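Local coordinates for L-cysteine S-thiosulfotransferase subunit SoxA (Paracoccus denitrificans, PDB 2C1D), which serves as the diheme c-type cytochrome subunit of the SoxAX complex, which oxidatively couples thiosulfate to the carrier cysteine of SoxY in sulfur oxidation, at residues Leu49-Met59 against Ser256-His264; Met108-Ala116 against Trp127-Leu138. All coordinates share one frame; numbering follows the deposited sequence.

Interaction 1 of 2, residues Leu49-Met59 against Ser256-His264. With ZN (zinc ion), chain M; HEC (heme c), chain J.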
loop_
_atom_site.group_PDB
_atom_site.type_symbol
_atom_site.label_atom_id
_atom_site.label_comp_id
_atom_site.label_asym_id
_atom_site.label_seq_id
_atom_site.Cartn_x
_atom_site.Cartn_y
_atom_site.Cartn_z
ATOM N N LEU A 49 -4.808 -20.841 -0.068
ATOM C CA LEU A 49 -3.959 -20.893 1.127
ATOM C C LEU A 49 -4.626 -20.365 2.394
ATOM O O LEU A 49 -4.199 -20.683 3.486
ATOM C CB LEU A 49 -2.674 -20.127 0.903
ATOM C CG LEU A 49 -1.817 -20.729 -0.203
ATOM C CD1 LEU A 49 -0.637 -19.845 -0.400
ATOM C CD2 LEU A 49 -1.398 -22.154 0.161
ATOM N N GLU A 50 -5.660 -19.558 2.256
ATOM C CA GLU A 50 -6.341 -19.013 3.436
ATOM C C GLU A 50 -7.569 -19.841 3.819
ATOM O O GLU A 50 -8.143 -19.626 4.903
ATOM C CB GLU A 50 -6.725 -17.553 3.183
ATOM C CG GLU A 50 -7.152 -16.812 4.424
ATOM C CD GLU A 50 -7.183 -15.297 4.256
ATOM O OE1 GLU A 50 -7.933 -14.654 5.022
ATOM O OE2 GLU A 50 -6.463 -14.737 3.387
ATOM N N ARG A 51 -7.981 -20.762 2.925
ATOM C CA ARG A 51 -9.235 -21.523 3.077
ATOM C C ARG A 51 -9.220 -22.568 4.162
ATOM O O ARG A 51 -10.284 -23.034 4.557
ATOM C CB ARG A 51 -9.625 -22.287 1.815
ATOM C CG ARG A 51 -9.928 -21.423 0.676
ATOM C CD ARG A 51 -10.370 -22.171 -0.585
ATOM N NE ARG A 51 -11.560 -21.457 -0.955
ATOM C CZ ARG A 51 -11.718 -20.655 -1.962
ATOM N NH1 ARG A 51 -10.830 -20.517 -2.924
ATOM N NH2 ARG A 51 -12.871 -20.037 -2.036
ATOM N N ASP A 52 -8.039 -22.990 4.589
ATOM C CA ASP A 52 -7.971 -23.834 5.761
ATOM C C ASP A 52 -6.666 -23.740 6.520
ATOM O O ASP A 52 -5.584 -23.578 5.954
ATOM C CB ASP A 52 -8.259 -25.275 5.402
ATOM C CG ASP A 52 -7.194 -25.860 4.599
ATOM O OD1 ASP A 52 -7.132 -25.528 3.399
ATOM O OD2 ASP A 52 -6.344 -26.616 5.117
ATOM N N ASP A 53 -6.787 -23.871 7.831
ATOM C CA ASP A 53 -5.677 -23.649 8.728
ATOM C C ASP A 53 -4.525 -24.590 8.507
ATOM O O ASP A 53 -3.386 -24.213 8.764
ATOM C CB ASP A 53 -6.158 -23.770 10.169
ATOM C CG ASP A 53 -7.070 -22.609 10.577
ATOM O OD1 ASP A 53 -7.175 -21.621 9.820
ATOM O OD2 ASP A 53 -7.723 -22.618 11.629
ATOM N N PHE A 54 -4.801 -25.817 8.058
ATOM C CA PHE A 54 -3.721 -26.775 7.804
ATOM C C PHE A 54 -2.736 -26.232 6.752
ATOM O O PHE A 54 -1.521 -26.397 6.894
ATOM C CB PHE A 54 -4.294 -28.152 7.406
ATOM C CG PHE A 54 -3.264 -29.252 7.322
ATOM C CD1 PHE A 54 -2.920 -29.997 8.451
ATOM C CD2 PHE A 54 -2.653 -29.558 6.112
ATOM C CE1 PHE A 54 -1.964 -31.031 8.368
ATOM C CE2 PHE A 54 -1.708 -30.584 6.022
ATOM C CZ PHE A 54 -1.364 -31.319 7.150
ATOM N N ASP A 55 -3.267 -25.589 5.710
ATOM C CA ASP A 55 -2.485 -25.120 4.552
ATOM C C ASP A 55 -1.993 -23.661 4.706
ATOM O O ASP A 55 -1.174 -23.198 3.915
ATOM C CB ASP A 55 -3.316 -25.212 3.237
ATOM C CG ASP A 55 -3.892 -26.617 2.928
ATOM O OD1 ASP A 55 -3.149 -27.605 3.116
ATOM O OD2 ASP A 55 -5.072 -26.801 2.421
ATOM N N ASN A 56 -2.510 -22.928 5.705
ATOM C CA ASN A 56 -2.218 -21.498 5.873
ATOM C C ASN A 56 -0.856 -21.347 6.535
ATOM O O ASN A 56 -0.728 -21.658 7.710
ATOM C CB ASN A 56 -3.314 -20.850 6.726
ATOM C CG ASN A 56 -3.189 -19.336 6.812
ATOM O OD1 ASN A 56 -4.177 -18.617 7.095
ATOM N ND2 ASN A 56 -1.997 -18.843 6.607
ATOM N N PRO A 57 0.158 -20.854 5.818
ATOM C CA PRO A 57 1.505 -20.765 6.404
ATOM C C PRO A 57 1.582 -19.793 7.600
ATOM O O PRO A 57 2.503 -19.872 8.384
ATOM C CB PRO A 57 2.376 -20.270 5.240
ATOM C CG PRO A 57 1.547 -20.420 4.031
ATOM C CD PRO A 57 0.134 -20.346 4.438
ATOM N N ALA A 58 0.633 -18.876 7.714
ATOM C CA ALA A 58 0.618 -17.954 8.859
ATOM C C ALA A 58 0.419 -18.668 10.186
ATOM O O ALA A 58 0.836 -18.151 11.205
ATOM C CB ALA A 58 -0.445 -16.871 8.669
ATOM N N MET A 59 -0.198 -19.852 10.181
ATOM C CA MET A 59 -0.524 -20.558 11.439
ATOM C C MET A 59 0.705 -21.094 12.173
ATOM O O MET A 59 0.679 -21.389 13.381
ATOM C CB MET A 59 -1.544 -21.676 11.181
ATOM C CG MET A 59 -2.885 -21.164 10.648
ATOM S SD MET A 59 -3.785 -20.100 11.837
ATOM C CE MET A 59 -4.285 -21.322 12.954
ATOM N N SER A 256 -15.061 -9.077 7.901
ATOM C CA SER A 256 -14.573 -9.853 9.019
ATOM C C SER A 256 -13.065 -9.694 9.233
ATOM O O SER A 256 -12.245 -9.551 8.306
ATOM C CB SER A 256 -14.865 -11.360 8.859
ATOM O OG SER A 256 -16.246 -11.639 8.678
ATOM N N VAL A 257 -12.693 -9.789 10.486
ATOM C CA VAL A 257 -11.327 -10.051 10.836
ATOM C C VAL A 257 -10.971 -11.421 10.243
ATOM O O VAL A 257 -11.587 -12.420 10.592
ATOM C CB VAL A 257 -11.161 -10.072 12.358
ATOM C CG1 VAL A 257 -9.779 -10.475 12.718
ATOM C CG2 VAL A 257 -11.444 -8.698 12.943
ATOM N N GLU A 258 -9.965 -11.472 9.379
ATOM C CA GLU A 258 -9.543 -12.742 8.774
ATOM C C GLU A 258 -8.713 -13.604 9.730
ATOM O O GLU A 258 -8.643 -14.827 9.548
ATOM C CB GLU A 258 -8.826 -12.489 7.439
ATOM C CG GLU A 258 -9.799 -11.877 6.426
ATOM C CD GLU A 258 -9.236 -11.570 5.050
ATOM O OE1 GLU A 258 -8.250 -12.186 4.594
ATOM O OE2 GLU A 258 -9.842 -10.706 4.374
ATOM N N GLY A 259 -8.151 -12.983 10.767
ATOM C CA GLY A 259 -7.230 -13.634 11.689
ATOM C C GLY A 259 -5.822 -13.421 11.209
ATOM O O GLY A 259 -5.189 -12.442 11.563
ATOM N N VAL A 260 -5.328 -14.346 10.393
ATOM C CA VAL A 260 -4.061 -14.159 9.693
ATOM C C VAL A 260 -4.264 -14.515 8.230
ATOM O O VAL A 260 -4.612 -15.653 7.897
ATOM C CB VAL A 260 -2.873 -14.999 10.285
ATOM C CG1 VAL A 260 -2.315 -14.360 11.548
ATOM C CG2 VAL A 260 -3.260 -16.471 10.519
ATOM N N SER A 261 -4.083 -13.528 7.355
ATOM C CA SER A 261 -4.419 -13.688 5.958
ATOM C C SER A 261 -3.195 -14.120 5.169
ATOM O O SER A 261 -2.089 -14.108 5.691
ATOM C CB SER A 261 -4.999 -12.395 5.386
ATOM O OG SER A 261 -3.999 -11.442 5.152
ATOM N N VAL A 262 -3.414 -14.554 3.929
ATOM C CA VAL A 262 -2.308 -14.859 3.002
ATOM C C VAL A 262 -2.440 -13.994 1.758
ATOM O O VAL A 262 -3.513 -13.918 1.152
ATOM C CB VAL A 262 -2.288 -16.348 2.583
ATOM C CG1 VAL A 262 -1.089 -16.644 1.708
ATOM C CG2 VAL A 262 -2.268 -17.245 3.838
ATOM N N ARG A 263 -1.345 -13.335 1.404
ATOM C CA ARG A 263 -1.278 -12.442 0.236
ATOM C C ARG A 263 0.055 -12.697 -0.486
ATOM O O ARG A 263 0.893 -13.445 0.038
ATOM C CB ARG A 263 -1.373 -10.979 0.712
ATOM C CG ARG A 263 -2.654 -10.650 1.469
ATOM C CD ARG A 263 -3.864 -10.481 0.585
ATOM N NE ARG A 263 -5.041 -10.086 1.350
ATOM C CZ ARG A 263 -5.867 -10.930 1.957
ATOM N NH1 ARG A 263 -6.874 -10.444 2.661
ATOM N NH2 ARG A 263 -5.692 -12.251 1.871
ATOM N N HIS A 264 0.259 -12.108 -1.675
ATOM C CA HIS A 264 1.582 -12.145 -2.355
ATOM C C HIS A 264 2.583 -11.340 -1.532
ATOM O O HIS A 264 2.285 -10.312 -0.944
ATOM C CB HIS A 264 1.516 -11.616 -3.816
ATOM C CG HIS A 264 2.857 -11.256 -4.428
ATOM N ND1 HIS A 264 3.178 -11.554 -5.741
ATOM C CD2 HIS A 264 3.922 -10.558 -3.941
ATOM C CE1 HIS A 264 4.388 -11.089 -6.020
ATOM N NE2 HIS A 264 4.865 -10.486 -4.944
ATOM O OXT HIS A 264 3.753 -11.673 -1.398
HETATM ZN ZN ZN M . -6.225 -28.106 2.838
HETATM FE FE HEC J . -0.788 0.010 -1.189
HETATM C CHA HEC J . -1.017 -3.396 -1.040
HETATM C CHB HEC J . -2.125 0.154 2.005
HETATM C CHC HEC J . -0.445 3.368 -1.218
HETATM C CHD HEC J . 0.041 -0.110 -4.480
HETATM N NA HEC J . -1.460 -1.389 0.227
HETATM C C1A HEC J . -1.459 -2.744 0.068
HETATM C C2A HEC J . -2.017 -3.339 1.252
HETATM C C3A HEC J . -2.319 -2.332 2.100
HETATM C C4A HEC J . -1.979 -1.093 1.462
HETATM C CMA HEC J . -2.917 -2.433 3.502
HETATM C CAA HEC J . -2.223 -4.853 1.502
HETATM C CBA HEC J . -3.697 -5.205 1.233
HETATM C CGA HEC J . -3.980 -6.672 1.535
HETATM O O1A HEC J . -5.146 -7.089 1.356
HETATM O O2A HEC J . -3.041 -7.437 1.935
HETATM N NB HEC J . -1.197 1.450 0.113
HETATM C C1B HEC J . -1.696 1.322 1.400
HETATM C C2B HEC J . -1.643 2.600 2.037
HETATM C C3B HEC J . -1.200 3.489 1.155
HETATM C C4B HEC J . -0.882 2.779 -0.053
HETATM C CMB HEC J . -2.141 2.878 3.458
HETATM C CAB HEC J . -0.985 4.998 1.404
HETATM C CBB HEC J . -0.083 5.207 2.411
HETATM N NC HEC J . -0.296 1.393 -2.614
HETATM C C1C HEC J . -0.240 2.737 -2.417
HETATM C C2C HEC J . 0.184 3.376 -3.648
HETATM C C3C HEC J . 0.318 2.408 -4.574
HETATM C C4C HEC J . 0.003 1.149 -3.909
HETATM C CMC HEC J . 0.373 4.906 -3.753
HETATM C CAC HEC J . 0.715 2.431 -6.090
HETATM C CBC HEC J . 1.691 3.188 -6.611
HETATM N ND HEC J . -0.522 -1.473 -2.511
HETATM C C1D HEC J . -0.165 -1.298 -3.850
HETATM C C2D HEC J . -0.030 -2.590 -4.493
HETATM C C3D HEC J . -0.346 -3.600 -3.417
HETATM C C4D HEC J . -0.640 -2.824 -2.234
HETATM C CMD HEC J . 0.353 -2.898 -5.952
HETATM C CAD HEC J . -0.404 -5.141 -3.555
HETATM C CBD HEC J . -1.732 -5.503 -4.245
HETATM C CGD HEC J . -2.939 -5.274 -3.358
HETATM O O1D HEC J . -3.573 -4.196 -3.378
HETATM O O2D HEC J . -3.320 -6.169 -2.599
#
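Glu50 reaches across to the chain's C-terminal strand and places its carboxylate among Val262, Arg263 and Glu258. OE2 of Glu50 accepts two bonds. The backbone N of Val262 comes down on OE2 of Glu50 from above the carboxylate plane at 3.1 Å in a nearly straight line (167°). NH2 of Arg263 meets the syn lone pair of Glu50 OE2 at 3.0 Å, carboxylate and guanidinium nearly coplanar. A long acidic side chain suits the place: with CG anti to the backbone N (chi1 -167°) and an extended chain, it reaches the strand. OE1 of Glu50 lies just 2.5 Å from OE1 of Glu258, and Arg263 is the cation facing both acids. Beside this polar group, Val262 directs CG1 against Leu49 and CG2 against CD of Pro57, and the small Ala58 presses its CB tightly on CG2 of Val260 (3.4 Å).

Strand 261-263 is an outer member of a three-stranded mixed sheet, and the loop 49-59 packs on it while carrying a zinc site on the side turned away from the strand. There OD2 of Asp55 binds the zinc ion at 1.8 Å, and Asp52 completes the pair of aspartates at longer range.

The arginine is itself positioned from several sides. Arg263 NH1 bridges to Glu258 OE1 at 2.9 Å. Its NH2 also donates to the carbonyl O of Val262. Arg263 NE grips propionate oxygen O1A of the second heme at 3.0 Å. A leucine in place of Arg263 would probably leave both glutamates without their cationic mate and the propionate without this donor. Farther out, Ser37 bonds the other oxygen of Glu258.

Interaction 2 of 2, residues Met108-Ala116 against Trp127-Leu138. With HEC (heme c), chain I.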
loop_
_atom_site.group_PDB
_atom_site.type_symbol
_atom_site.label_atom_id
_atom_site.label_comp_id
_atom_site.label_asym_id
_atom_site.label_seq_id
_atom_site.Cartn_x
_atom_site.Cartn_y
_atom_site.Cartn_z
ATOM N N MET A 108 -4.297 3.672 20.752
ATOM C CA MET A 108 -3.484 2.476 20.837
ATOM C C MET A 108 -3.657 1.646 19.568
ATOM O O MET A 108 -4.776 1.435 19.134
ATOM C CB MET A 108 -3.893 1.640 22.054
ATOM C CG MET A 108 -3.867 2.393 23.377
ATOM S SD MET A 108 -2.216 2.644 23.953
ATOM C CE MET A 108 -1.790 1.103 24.774
ATOM N N ILE A 109 -2.540 1.244 18.965
ATOM C CA ILE A 109 -2.510 0.109 18.053
ATOM C C ILE A 109 -2.115 -1.067 18.911
ATOM O O ILE A 109 -1.714 -0.891 20.055
ATOM C CB ILE A 109 -1.534 0.311 16.855
ATOM C CG1 ILE A 109 -0.077 0.470 17.313
ATOM C CG2 ILE A 109 -1.973 1.510 16.056
ATOM C CD1 ILE A 109 0.928 0.691 16.198
ATOM N N MET A 110 -2.225 -2.264 18.365
ATOM C CA MET A 110 -2.083 -3.462 19.155
ATOM C C MET A 110 -0.695 -3.540 19.725
ATOM O O MET A 110 -0.515 -3.964 20.871
ATOM C CB MET A 110 -2.395 -4.704 18.326
ATOM C CG MET A 110 -2.570 -5.984 19.172
ATOM S SD MET A 110 -4.047 -5.910 20.203
ATOM C CE MET A 110 -5.255 -6.177 18.984
ATOM N N GLU A 111 0.283 -3.111 18.927
ATOM C CA GLU A 111 1.679 -3.072 19.316
ATOM C C GLU A 111 1.865 -2.270 20.620
ATOM O O GLU A 111 2.704 -2.618 21.445
ATOM C CB GLU A 111 2.530 -2.444 18.200
ATOM C CG GLU A 111 2.705 -3.292 16.953
ATOM C CD GLU A 111 1.653 -3.053 15.887
ATOM O OE1 GLU A 111 0.485 -2.735 16.227
ATOM O OE2 GLU A 111 1.983 -3.221 14.697
ATOM N N ASP A 112 1.093 -1.200 20.799
ATOM C CA ASP A 112 1.191 -0.425 22.032
ATOM C C ASP A 112 0.683 -1.208 23.239
ATOM O O ASP A 112 1.258 -1.098 24.290
ATOM C CB ASP A 112 0.418 0.877 21.957
ATOM C CG ASP A 112 0.912 1.790 20.871
ATOM O OD1 ASP A 112 2.152 1.977 20.724
ATOM O OD2 ASP A 112 0.096 2.389 20.141
ATOM N N TYR A 113 -0.419 -1.955 23.128
ATOM C CA TYR A 113 -0.858 -2.749 24.288
ATOM C C TYR A 113 0.164 -3.820 24.627
ATOM O O TYR A 113 0.487 -4.035 25.793
ATOM C CB TYR A 113 -2.211 -3.416 24.043
ATOM C CG TYR A 113 -3.437 -2.537 24.160
ATOM C CD1 TYR A 113 -4.427 -2.566 23.180
ATOM C CD2 TYR A 113 -3.630 -1.717 25.263
ATOM C CE1 TYR A 113 -5.555 -1.782 23.276
ATOM C CE2 TYR A 113 -4.766 -0.929 25.389
ATOM C CZ TYR A 113 -5.727 -0.964 24.388
ATOM O OH TYR A 113 -6.853 -0.199 24.508
ATOM N N VAL A 114 0.689 -4.498 23.614
ATOM C CA VAL A 114 1.634 -5.574 23.868
ATOM C C VAL A 114 2.847 -4.960 24.582
ATOM O O VAL A 114 3.242 -5.435 25.622
ATOM C CB VAL A 114 2.040 -6.318 22.565
ATOM C CG1 VAL A 114 3.124 -7.308 22.830
ATOM C CG2 VAL A 114 0.810 -7.028 21.942
ATOM N N ASN A 115 3.385 -3.867 24.067
ATOM C CA ASN A 115 4.571 -3.282 24.707
ATOM C C ASN A 115 4.329 -2.652 26.095
ATOM O O ASN A 115 5.273 -2.548 26.918
ATOM C CB ASN A 115 5.281 -2.292 23.777
ATOM C CG ASN A 115 6.393 -2.950 22.987
ATOM O OD1 ASN A 115 6.953 -3.976 23.414
ATOM N ND2 ASN A 115 6.703 -2.388 21.816
ATOM N N ALA A 116 3.112 -2.225 26.374
ATOM C CA ALA A 116 2.823 -1.735 27.724
ATOM C C ALA A 116 3.024 -2.882 28.734
ATOM O O ALA A 116 3.646 -2.698 29.791
ATOM C CB ALA A 116 1.424 -1.125 27.828
ATOM N N TRP A 127 9.698 -4.598 22.892
ATOM C CA TRP A 127 9.868 -5.336 21.632
ATOM C C TRP A 127 9.797 -4.391 20.431
ATOM O O TRP A 127 8.965 -3.470 20.380
ATOM C CB TRP A 127 8.818 -6.444 21.481
ATOM C CG TRP A 127 8.917 -7.586 22.478
ATOM C CD1 TRP A 127 9.955 -7.876 23.329
ATOM C CD2 TRP A 127 7.924 -8.593 22.708
ATOM N NE1 TRP A 127 9.658 -8.995 24.070
ATOM C CE2 TRP A 127 8.425 -9.463 23.699
ATOM C CE3 TRP A 127 6.664 -8.863 22.152
ATOM C CZ2 TRP A 127 7.705 -10.552 24.167
ATOM C CZ3 TRP A 127 5.947 -9.956 22.616
ATOM C CH2 TRP A 127 6.461 -10.782 23.611
ATOM N N GLY A 128 10.680 -4.625 19.460
ATOM C CA GLY A 128 10.626 -3.925 18.194
ATOM C C GLY A 128 9.248 -4.138 17.611
ATOM O O GLY A 128 8.728 -5.246 17.648
ATOM N N VAL A 129 8.659 -3.090 17.046
ATOM C CA VAL A 129 7.306 -3.192 16.495
ATOM C C VAL A 129 7.154 -4.109 15.294
ATOM O O VAL A 129 6.043 -4.521 14.993
ATOM C CB VAL A 129 6.679 -1.803 16.187
ATOM C CG1 VAL A 129 6.686 -0.959 17.448
ATOM C CG2 VAL A 129 7.394 -1.098 15.058
ATOM N N THR A 130 8.258 -4.432 14.607
ATOM C CA THR A 130 8.251 -5.450 13.552
ATOM C C THR A 130 9.133 -6.650 13.874
ATOM O O THR A 130 9.476 -7.432 12.978
ATOM C CB THR A 130 8.695 -4.848 12.200
ATOM O OG1 THR A 130 10.028 -4.344 12.314
ATOM C CG2 THR A 130 7.892 -3.639 11.884
ATOM N N SER A 131 9.494 -6.794 15.143
ATOM C CA SER A 131 10.173 -7.978 15.630
ATOM C C SER A 131 9.300 -9.226 15.507
ATOM O O SER A 131 8.052 -9.171 15.500
ATOM C CB SER A 131 10.578 -7.786 17.107
ATOM O OG SER A 131 9.423 -7.716 17.957
ATOM N N ASP A 132 9.965 -10.366 15.456
ATOM C CA ASP A 132 9.263 -11.630 15.449
ATOM C C ASP A 132 8.397 -11.842 16.682
ATOM O O ASP A 132 7.288 -12.332 16.558
ATOM C CB ASP A 132 10.240 -12.781 15.245
ATOM C CG ASP A 132 10.580 -12.969 13.785
ATOM O OD1 ASP A 132 11.651 -13.520 13.466
ATOM O OD2 ASP A 132 9.806 -12.558 12.888
ATOM N N ASN A 133 8.878 -11.439 17.855
ATOM C CA ASN A 133 8.064 -11.551 19.065
ATOM C C ASN A 133 6.757 -10.790 18.891
ATOM O O ASN A 133 5.703 -11.286 19.244
ATOM C CB ASN A 133 8.814 -11.043 20.299
ATOM C CG ASN A 133 9.878 -12.019 20.792
ATOM O OD1 ASN A 133 9.921 -13.172 20.370
ATOM N ND2 ASN A 133 10.734 -11.552 21.695
ATOM N N MET A 134 6.852 -9.589 18.345
ATOM C CA MET A 134 5.684 -8.743 18.099
ATOM C C MET A 134 4.740 -9.265 17.020
ATOM O O MET A 134 3.521 -9.341 17.254
ATOM C CB MET A 134 6.098 -7.320 17.783
ATOM C CG MET A 134 4.951 -6.316 17.821
ATOM S SD MET A 134 4.072 -6.142 19.362
ATOM C CE MET A 134 5.163 -4.956 20.216
ATOM N N LYS A 135 5.277 -9.659 15.873
ATOM C CA LYS A 135 4.434 -10.162 14.773
ATOM C C LYS A 135 3.733 -11.475 15.161
ATOM O O LYS A 135 2.551 -11.663 14.890
ATOM C CB LYS A 135 5.261 -10.330 13.498
ATOM C CG LYS A 135 5.884 -9.017 13.053
ATOM C CD LYS A 135 6.517 -9.066 11.654
ATOM C CE LYS A 135 7.575 -10.155 11.482
ATOM N NZ LYS A 135 8.321 -9.916 10.177
ATOM N N ASP A 136 4.438 -12.365 15.852
ATOM C CA ASP A 136 3.808 -13.591 16.314
ATOM C C ASP A 136 2.711 -13.287 17.336
ATOM O O ASP A 136 1.659 -13.930 17.325
ATOM C CB ASP A 136 4.782 -14.562 16.987
ATOM C CG ASP A 136 5.947 -14.997 16.095
ATOM O OD1 ASP A 136 5.939 -14.851 14.839
ATOM O OD2 ASP A 136 6.978 -15.452 16.643
ATOM N N MET A 137 2.980 -12.365 18.260
ATOM C CA MET A 137 1.997 -12.064 19.295
ATOM C C MET A 137 0.746 -11.426 18.683
ATOM O O MET A 137 -0.366 -11.801 19.027
ATOM C CB MET A 137 2.575 -11.177 20.391
ATOM C CG MET A 137 1.733 -11.202 21.681
ATOM S SD MET A 137 1.528 -12.838 22.391
ATOM C CE MET A 137 3.234 -13.105 22.985
ATOM N N LEU A 138 0.932 -10.486 17.753
ATOM C CA LEU A 138 -0.220 -9.878 17.060
ATOM C C LEU A 138 -1.002 -10.916 16.287
ATOM O O LEU A 138 -2.218 -10.826 16.189
ATOM C CB LEU A 138 0.207 -8.813 16.070
ATOM C CG LEU A 138 0.906 -7.544 16.540
ATOM C CD1 LEU A 138 0.622 -6.379 15.616
ATOM C CD2 LEU A 138 0.611 -7.181 17.966
HETATM FE FE HEC I . -1.276 -7.684 29.540
HETATM C CHA HEC I . -3.764 -5.257 29.113
HETATM C CHB HEC I . -1.385 -8.362 26.267
HETATM C CHC HEC I . 1.352 -9.765 29.996
HETATM C CHD HEC I . -1.749 -7.498 32.939
HETATM N NA HEC I . -2.390 -6.954 28.004
HETATM C C1A HEC I . -3.359 -5.979 28.022
HETATM C C2A HEC I . -3.844 -5.804 26.685
HETATM C C3A HEC I . -3.182 -6.663 25.902
HETATM C C4A HEC I . -2.231 -7.388 26.711
HETATM C CMA HEC I . -3.340 -6.848 24.388
HETATM C CAA HEC I . -4.938 -4.796 26.283
HETATM C CBA HEC I . -6.259 -5.331 26.801
HETATM C CGA HEC I . -7.416 -4.352 26.677
HETATM O O1A HEC I . -7.216 -3.117 26.620
HETATM O O2A HEC I . -8.561 -4.881 26.651
HETATM N NB HEC I . -0.222 -8.888 28.339
HETATM C C1B HEC I . -0.366 -8.948 26.972
HETATM C C2B HEC I . 0.760 -9.709 26.448
HETATM C C3B HEC I . 1.514 -10.106 27.479
HETATM C C4B HEC I . 0.904 -9.594 28.698
HETATM C CMB HEC I . 0.963 -10.056 24.958
HETATM C CAB HEC I . 2.829 -10.950 27.401
HETATM C CBB HEC I . 3.752 -10.377 26.567
HETATM N NC HEC I . -0.386 -8.502 31.203
HETATM C C1C HEC I . 0.753 -9.273 31.151
HETATM C C2C HEC I . 1.123 -9.589 32.517
HETATM C C3C HEC I . 0.338 -8.862 33.349
HETATM C C4C HEC I . -0.680 -8.238 32.519
HETATM C CMC HEC I . 2.444 -10.302 32.887
HETATM C CAC HEC I . 0.368 -8.811 34.915
HETATM C CBC HEC I . 1.530 -8.528 35.545
HETATM N ND HEC I . -2.568 -6.548 30.808
HETATM C C1D HEC I . -2.513 -6.623 32.198
HETATM C C2D HEC I . -3.375 -5.603 32.761
HETATM C C3D HEC I . -3.988 -4.883 31.573
HETATM C C4D HEC I . -3.438 -5.546 30.402
HETATM C CMD HEC I . -3.643 -5.276 34.242
HETATM C CAD HEC I . -4.979 -3.708 31.598
HETATM C CBD HEC I . -6.376 -4.247 31.652
HETATM C CGD HEC I . -7.406 -3.127 31.530
HETATM O O1D HEC I . -8.536 -3.288 32.082
HETATM O O2D HEC I . -7.096 -2.108 30.874
HETATM O O HOH W 1 4.349 -3.154 13.491
#
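Asn115 and Trp127 hold the segments together through a pair of hydrogen bonds: OD1 of Asn115 accepts from the backbone N of Trp127 at 2.9 Å, bent to 141°, and ND2 of Asn115 returns a nearly straight bond to the carbonyl O of Trp127, in the carbonyl plane and on a lone pair. An asparagine suits this place because its amide serves both backbone polar atoms, N and O, of one residue. The methyl CE of Met134 lies 3.4 Å from ND2 of Asn115, and SD of Met134 rests on CG1 of Val114, which also meets CZ3 of the Trp127 ring at 3.9 Å. In the flexible methionine, bends at chi2 and chi3 (60° and 84°) lay SD along Val114 and CE against Asn115. Leu138 divides its two branches between the neighbours, CD2 against CG of Met110 (3.6 Å) and CD1 against CD of Glu111 (3.5 Å).

Packing is looser by Val129, whose CB stays 4.3 Å from CG of Glu111. Here a water takes over, donating both to OE2 of Glu111 and to the carbonyl O of Val129, so that the buried carboxylate is joined to the loop indirectly.

Tyr113 and Met137 extend from helices 110-122 and 132-143 to the first heme, CG of Met137 touching its methyl CMB at 3.6 Å. Helix 110-122 also carries Cys117, an axial ligand of the heme iron, so the pair forms part of the heme pocket wall in the first cytochrome c domain.

Interaction 2 is nested within the long loop of chain that interaction 1 closes: residues 49-59 come first, then 108-116 and 127-138, and finally 256-264 at the C-terminus. Their centres lie 20 Å apart, and their nearest atoms stay about 6 Å from each other without touching. Helix 132-143 links them, for its first turns take part in interaction 2 while Ser139, Ser142 and Leu143 farther along touch the segments of interaction 1. Each contact also reaches a different heme: the crossed helices of interaction 2 border the first, whereas interaction 1 ties the loop leading into helix 59-70 to the strand beside the second, active-site heme.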